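Local coordinates for C-domain type II peptide synthetase (Streptomyces globisporus, PDB 4ZXW), which is a free-standing (type II) peptide synthetase condensation domain, related in fold to the CoA-dependent acyltransferases, at residues G241-R246 against Y428-F433; F247-E252 against G420-S425. All coordinates share one frame; numbering follows the deposited sequence.

In the fold
Both contacts join strand 242-249 to strand 422-429, neighbouring antiparallel strands at one side of the five-stranded sheet in the C-terminal half of this condensation domain. Their centres lie about 20 Å apart along the strand pair. Contact 1 covers the start of the first strand and the end of the second; contact 2 covers the reverse, so its segments fall between those of contact 1 along the chain. Gln245, bonded through its backbone to Leu426, bridges the interval, and Trp244 and Arg246 pack on Ser425. Helices 251-264 and 435-454 lie on one face of the pair, while the glucose and fructose sit near the other, towards the N-terminal sheet.

Contact 1: G241-R246 against Y428-F433; sequences GTAWQR and YNTNRF. With GLC (alpha-D-glucopyranose), chain C.
Residues 242-243 run antiparallel to residues 428-429, Thr242 facing Asn429 as a non-hydrogen-bonded pair and Ala243 facing Tyr428 as a hydrogen-bonded one. This is where strand 242-249, at one side of the five-stranded sheet of the condensation-domain fold, meets its neighbour 422-429. Ala243 N reaches Tyr428 O at 2.8 Å, almost in line with the carbonyl bond (171° at the oxygen), and Tyr428 N returns a bond to Ala243 O. One step on, past the end of strand 422-429, Thr430 N bonds to Gly241 O, but from above the carbonyl plane. Asn431 OD1 takes a weak bond from Gly241 N.

On the face towards helix 435-454, Tyr428 leans over its partner. Its chi1 of 54° sets CG between its own backbone N and carbonyl carbon, which carries the ring back across the neighbouring strand. Ala243 O lies above one ring face near the rim, and Ala243 CB touches CZ at 3.6 Å. The same methyl is pressed tightly by Thr430 CG2, 3.5 Å away. The Gln245 side chain rises from the sheet, extended beyond CG, and brings NE2 to Tyr428 OH at 3.0 Å; the hydroxyl lies close to the amide plane, while amide and ring stand 80° apart. Asp435 holds both polar ends, through OD1 to the tyrosine hydroxyl and through its backbone O to NE2.

On the opposite face Asn429 ND2 gives a weak, bent bond to Thr242 OG1 at 3.2 Å; the stronger partners are Ile406 N for Thr242 OG1 and Gln367 NE2 for Asn429 OD1. Trp244, with NE1 bonded to Ser404 O, points away from 428-433 and offers one ring face to the glucose: GLC O4 hovers over its rim, 3.6 Å from CH2.

Contact 2: F247-E252 against G420-S425; sequences FAVRGE and GSMAGS. With FRU (beta-D-fructofuranose), chain B.
The Phe247 ring lies with one face over the backbone of Gly424, whose carbonyl carbon sits above the rim and whose CA makes a CH-pi contact, 3.8 Å from the ring centroid and 18° off the normal. With chi1 at 58°, CG is folded between the backbone N and carbonyl carbon of Phe247, and the ring swings over the adjoining strand to settle on the bare CA of Gly424. Ser425 N comes up obliquely, 3.5 Å from CE1; Ile414, on strand 410-416 beyond 422-429, also touches the Phe247 side chain.

Beneath it, Phe247 and Gly424 exchange two backbone bonds. Gly424 N to Phe247 O is short and straight (2.7 Å, 171° at the hydrogen), whereas Phe247 N meets Gly424 O at 2.9 Å, tilted from the carbonyl plane. Ala248 faces Ala423 on the other side of the sheet. Further along, Val249 CG2 rests against Met422 CB at 3.7 Å; beyond CG the methionine runs extended to pack on Val257 and Val258 of helix 251-264.

Ser425 CB points away from 247-252; its side chain lies beside Trp244 and Arg246 and brings OG to 2.8 Å from FRU O4 in a hydrogen bond, and Ser413 OG grips the same sugar. Phe247 over Gly424 in an antiparallel hydrogen-bonded pair is an aromatic rescue of glycine, here on the helix-covered face of the condensation-domain sheet, opposite the sugar.

Contact 1: G241-R246 against Y428-F433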
# COMPACT_ATOMS: atom_id res chain seq x y z
N GLY A 241 -2.13 13.61 -11.75
CA GLY A 241 -1.28 13.78 -10.60
C GLY A 241 -1.97 13.16 -9.40
O GLY A 241 -3.22 12.98 -9.40
N THR A 242 -1.16 12.80 -8.41
CA THR A 242 -1.67 12.20 -7.18
C THR A 242 -1.05 12.94 -5.99
O THR A 242 0.18 13.05 -5.88
CB THR A 242 -1.37 10.70 -7.10
OG1 THR A 242 -2.03 10.02 -8.18
CG2 THR A 242 -1.90 10.11 -5.77
N ALA A 243 -1.94 13.48 -5.14
CA ALA A 243 -1.58 14.15 -3.90
C ALA A 243 -1.87 13.23 -2.71
O ALA A 243 -2.75 12.36 -2.78
CB ALA A 243 -2.34 15.47 -3.73
N TRP A 244 -1.15 13.45 -1.62
CA TRP A 244 -1.21 12.59 -0.44
C TRP A 244 -1.30 13.48 0.76
O TRP A 244 -0.39 14.25 1.01
CB TRP A 244 0.02 11.71 -0.32
CG TRP A 244 0.11 10.71 -1.44
CD1 TRP A 244 0.70 10.91 -2.63
CD2 TRP A 244 -0.40 9.37 -1.45
NE1 TRP A 244 0.60 9.77 -3.41
CE2 TRP A 244 -0.07 8.82 -2.70
CE3 TRP A 244 -1.10 8.60 -0.54
CZ2 TRP A 244 -0.42 7.52 -3.05
CZ3 TRP A 244 -1.44 7.32 -0.89
CH2 TRP A 244 -1.09 6.79 -2.14
N GLN A 245 -2.44 13.42 1.44
CA GLN A 245 -2.59 14.17 2.67
C GLN A 245 -2.32 13.19 3.81
O GLN A 245 -2.96 12.13 3.90
CB GLN A 245 -3.96 14.82 2.77
CG GLN A 245 -4.05 16.11 1.96
CD GLN A 245 -5.34 16.89 2.16
OE1 GLN A 245 -5.90 16.99 3.27
NE2 GLN A 245 -5.82 17.48 1.06
N ARG A 246 -1.34 13.53 4.64
CA ARG A 246 -0.82 12.56 5.58
C ARG A 246 -1.30 12.97 6.95
O ARG A 246 -1.54 14.15 7.18
CB ARG A 246 0.71 12.51 5.49
CG ARG A 246 1.15 12.13 4.07
CD ARG A 246 2.45 11.39 4.04
NE ARG A 246 2.68 10.79 2.73
CZ ARG A 246 3.33 11.38 1.73
NH1 ARG A 246 3.85 12.59 1.88
NH2 ARG A 246 3.48 10.76 0.58
N TYR A 428 -5.30 11.03 -3.56
CA TYR A 428 -6.28 11.29 -4.59
C TYR A 428 -5.61 11.95 -5.79
O TYR A 428 -4.46 12.46 -5.72
CB TYR A 428 -7.38 12.19 -4.04
CG TYR A 428 -6.78 13.44 -3.44
CD1 TYR A 428 -6.31 13.45 -2.14
CD2 TYR A 428 -6.65 14.59 -4.18
CE1 TYR A 428 -5.73 14.59 -1.59
CE2 TYR A 428 -6.09 15.75 -3.63
CZ TYR A 428 -5.63 15.73 -2.32
OH TYR A 428 -5.06 16.85 -1.75
N ASN A 429 -6.34 11.90 -6.90
CA ASN A 429 -5.93 12.45 -8.17
C ASN A 429 -6.30 13.91 -8.23
O ASN A 429 -7.47 14.30 -8.10
CB ASN A 429 -6.59 11.72 -9.35
CG ASN A 429 -6.27 10.24 -9.41
OD1 ASN A 429 -7.08 9.45 -9.90
ND2 ASN A 429 -5.10 9.84 -8.92
N THR A 430 -5.27 14.72 -8.45
CA THR A 430 -5.40 16.16 -8.43
C THR A 430 -6.09 16.67 -9.69
O THR A 430 -6.58 17.79 -9.70
CB THR A 430 -4.01 16.82 -8.25
OG1 THR A 430 -3.08 16.29 -9.21
CG2 THR A 430 -3.47 16.54 -6.83
N ASN A 431 -6.17 15.84 -10.73
CA ASN A 431 -6.99 16.14 -11.91
C ASN A 431 -8.48 15.86 -11.70
O ASN A 431 -9.25 16.06 -12.61
CB ASN A 431 -6.55 15.31 -13.12
CG ASN A 431 -6.31 13.85 -12.76
OD1 ASN A 431 -5.50 13.57 -11.88
ND2 ASN A 431 -7.02 12.94 -13.40
N ARG A 432 -8.86 15.37 -10.52
CA ARG A 432 -10.25 15.05 -10.22
C ARG A 432 -10.78 15.66 -8.91
O ARG A 432 -11.97 15.95 -8.81
CB ARG A 432 -10.43 13.52 -10.15
CG ARG A 432 -10.22 12.78 -11.46
CD ARG A 432 -11.11 13.28 -12.63
NE ARG A 432 -12.54 13.03 -12.44
CZ ARG A 432 -13.12 11.84 -12.57
NH1 ARG A 432 -12.42 10.78 -12.90
NH2 ARG A 432 -14.42 11.71 -12.33
N PHE A 433 -9.92 15.84 -7.92
CA PHE A 433 -10.35 16.39 -6.62
C PHE A 433 -9.51 17.63 -6.25
O PHE A 433 -8.29 17.64 -6.42
CB PHE A 433 -10.23 15.34 -5.49
CG PHE A 433 -11.32 14.30 -5.49
CD1 PHE A 433 -12.58 14.59 -4.96
CD2 PHE A 433 -11.08 13.03 -5.99
CE1 PHE A 433 -13.58 13.63 -4.96
CE2 PHE A 433 -12.06 12.08 -6.00
CZ PHE A 433 -13.32 12.38 -5.48
C1 GLC C . 3.42 3.89 2.62
C2 GLC C . 4.40 3.91 1.46
C3 GLC C . 3.96 4.82 0.32
C4 GLC C . 2.54 4.46 -0.08
C5 GLC C . 1.62 4.48 1.15
C6 GLC C . 0.20 4.07 0.72
O2 GLC C . 5.66 4.37 1.91
O3 GLC C . 4.84 4.59 -0.79
O4 GLC C . 2.08 5.39 -1.07
O5 GLC C . 2.10 3.61 2.19
O6 GLC C . 0.23 2.68 0.37

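Contact 2: F247-E252 against G420-S425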
# COMPACT_ATOMS: atom_id res chain seq x y z
N PHE A 247 -1.51 12.00 7.82
CA PHE A 247 -1.98 12.29 9.17
C PHE A 247 -1.58 11.18 10.12
O PHE A 247 -1.30 10.06 9.69
CB PHE A 247 -3.49 12.45 9.22
CG PHE A 247 -4.24 11.26 8.72
CD1 PHE A 247 -4.45 11.09 7.36
CD2 PHE A 247 -4.72 10.30 9.59
CE1 PHE A 247 -5.17 9.98 6.87
CE2 PHE A 247 -5.41 9.21 9.11
CZ PHE A 247 -5.62 9.05 7.74
N ALA A 248 -1.53 11.51 11.40
CA ALA A 248 -1.38 10.53 12.45
C ALA A 248 -2.62 10.59 13.32
O ALA A 248 -3.11 11.67 13.65
CB ALA A 248 -0.12 10.79 13.28
N VAL A 249 -3.15 9.42 13.64
CA VAL A 249 -4.25 9.34 14.55
C VAL A 249 -3.68 9.70 15.92
O VAL A 249 -2.78 9.02 16.42
CB VAL A 249 -4.89 7.96 14.51
CG1 VAL A 249 -6.01 7.85 15.50
CG2 VAL A 249 -5.42 7.70 13.16
N ARG A 250 -4.17 10.79 16.50
CA ARG A 250 -3.85 11.15 17.89
C ARG A 250 -3.80 9.93 18.83
O ARG A 250 -4.58 9.00 18.67
CB ARG A 250 -4.89 12.14 18.42
CG ARG A 250 -4.90 13.49 17.74
CD ARG A 250 -5.87 14.45 18.42
NE ARG A 250 -6.39 13.92 19.69
CZ ARG A 250 -7.60 13.40 19.87
NH1 ARG A 250 -7.95 12.95 21.08
NH2 ARG A 250 -8.47 13.33 18.87
N GLY A 251 -2.91 9.95 19.82
CA GLY A 251 -2.75 8.83 20.74
C GLY A 251 -3.99 8.44 21.56
O GLY A 251 -4.32 7.26 21.65
N GLU A 252 -4.64 9.42 22.18
CA GLU A 252 -5.89 9.18 22.89
C GLU A 252 -6.90 8.50 21.95
O GLU A 252 -7.55 7.52 22.31
CB GLU A 252 -6.45 10.51 23.42
CG GLU A 252 -7.49 10.37 24.50
CD GLU A 252 -7.85 11.69 25.17
OE1 GLU A 252 -7.13 12.69 24.96
OE2 GLU A 252 -8.85 11.72 25.92
N GLY A 420 -0.01 0.48 18.92
CA GLY A 420 -1.32 1.09 18.87
C GLY A 420 -1.39 2.39 18.09
O GLY A 420 -2.48 2.89 17.83
N SER A 421 -0.23 2.95 17.71
CA SER A 421 -0.21 4.21 16.95
C SER A 421 -0.49 4.00 15.45
O SER A 421 -0.07 3.00 14.85
CB SER A 421 1.12 4.94 17.13
OG SER A 421 2.23 4.05 17.03
N MET A 422 -1.17 4.97 14.85
CA MET A 422 -1.61 4.85 13.47
C MET A 422 -1.13 5.99 12.60
O MET A 422 -1.29 7.16 12.94
CB MET A 422 -3.12 4.76 13.41
CG MET A 422 -3.67 3.71 14.37
SD MET A 422 -5.46 3.55 14.35
CE MET A 422 -5.67 2.35 15.67
N ALA A 423 -0.55 5.63 11.47
CA ALA A 423 -0.11 6.59 10.47
C ALA A 423 -0.95 6.42 9.22
O ALA A 423 -1.03 5.33 8.66
CB ALA A 423 1.33 6.37 10.16
N GLY A 424 -1.55 7.50 8.74
CA GLY A 424 -2.43 7.37 7.60
C GLY A 424 -2.19 8.35 6.47
O GLY A 424 -1.56 9.39 6.65
N SER A 425 -2.73 7.98 5.31
CA SER A 425 -2.73 8.84 4.13
C SER A 425 -4.05 8.78 3.42
O SER A 425 -4.65 7.71 3.31
CB SER A 425 -1.66 8.44 3.13
OG SER A 425 -0.40 8.77 3.58
C1 FRU B . 4.99 5.30 5.05
C2 FRU B . 3.55 5.37 4.56
C3 FRU B . 2.88 6.74 4.72
C4 FRU B . 1.38 6.54 5.05
C5 FRU B . 1.45 5.19 5.75
C6 FRU B . 0.20 4.37 5.41
O1 FRU B . 5.93 5.79 4.10
O2 FRU B . 3.44 5.20 3.15
O3 FRU B . 3.44 7.88 4.05
O4 FRU B . 0.74 7.55 5.83
O5 FRU B . 2.66 4.51 5.29
O6 FRU B . 0.12 4.17 3.98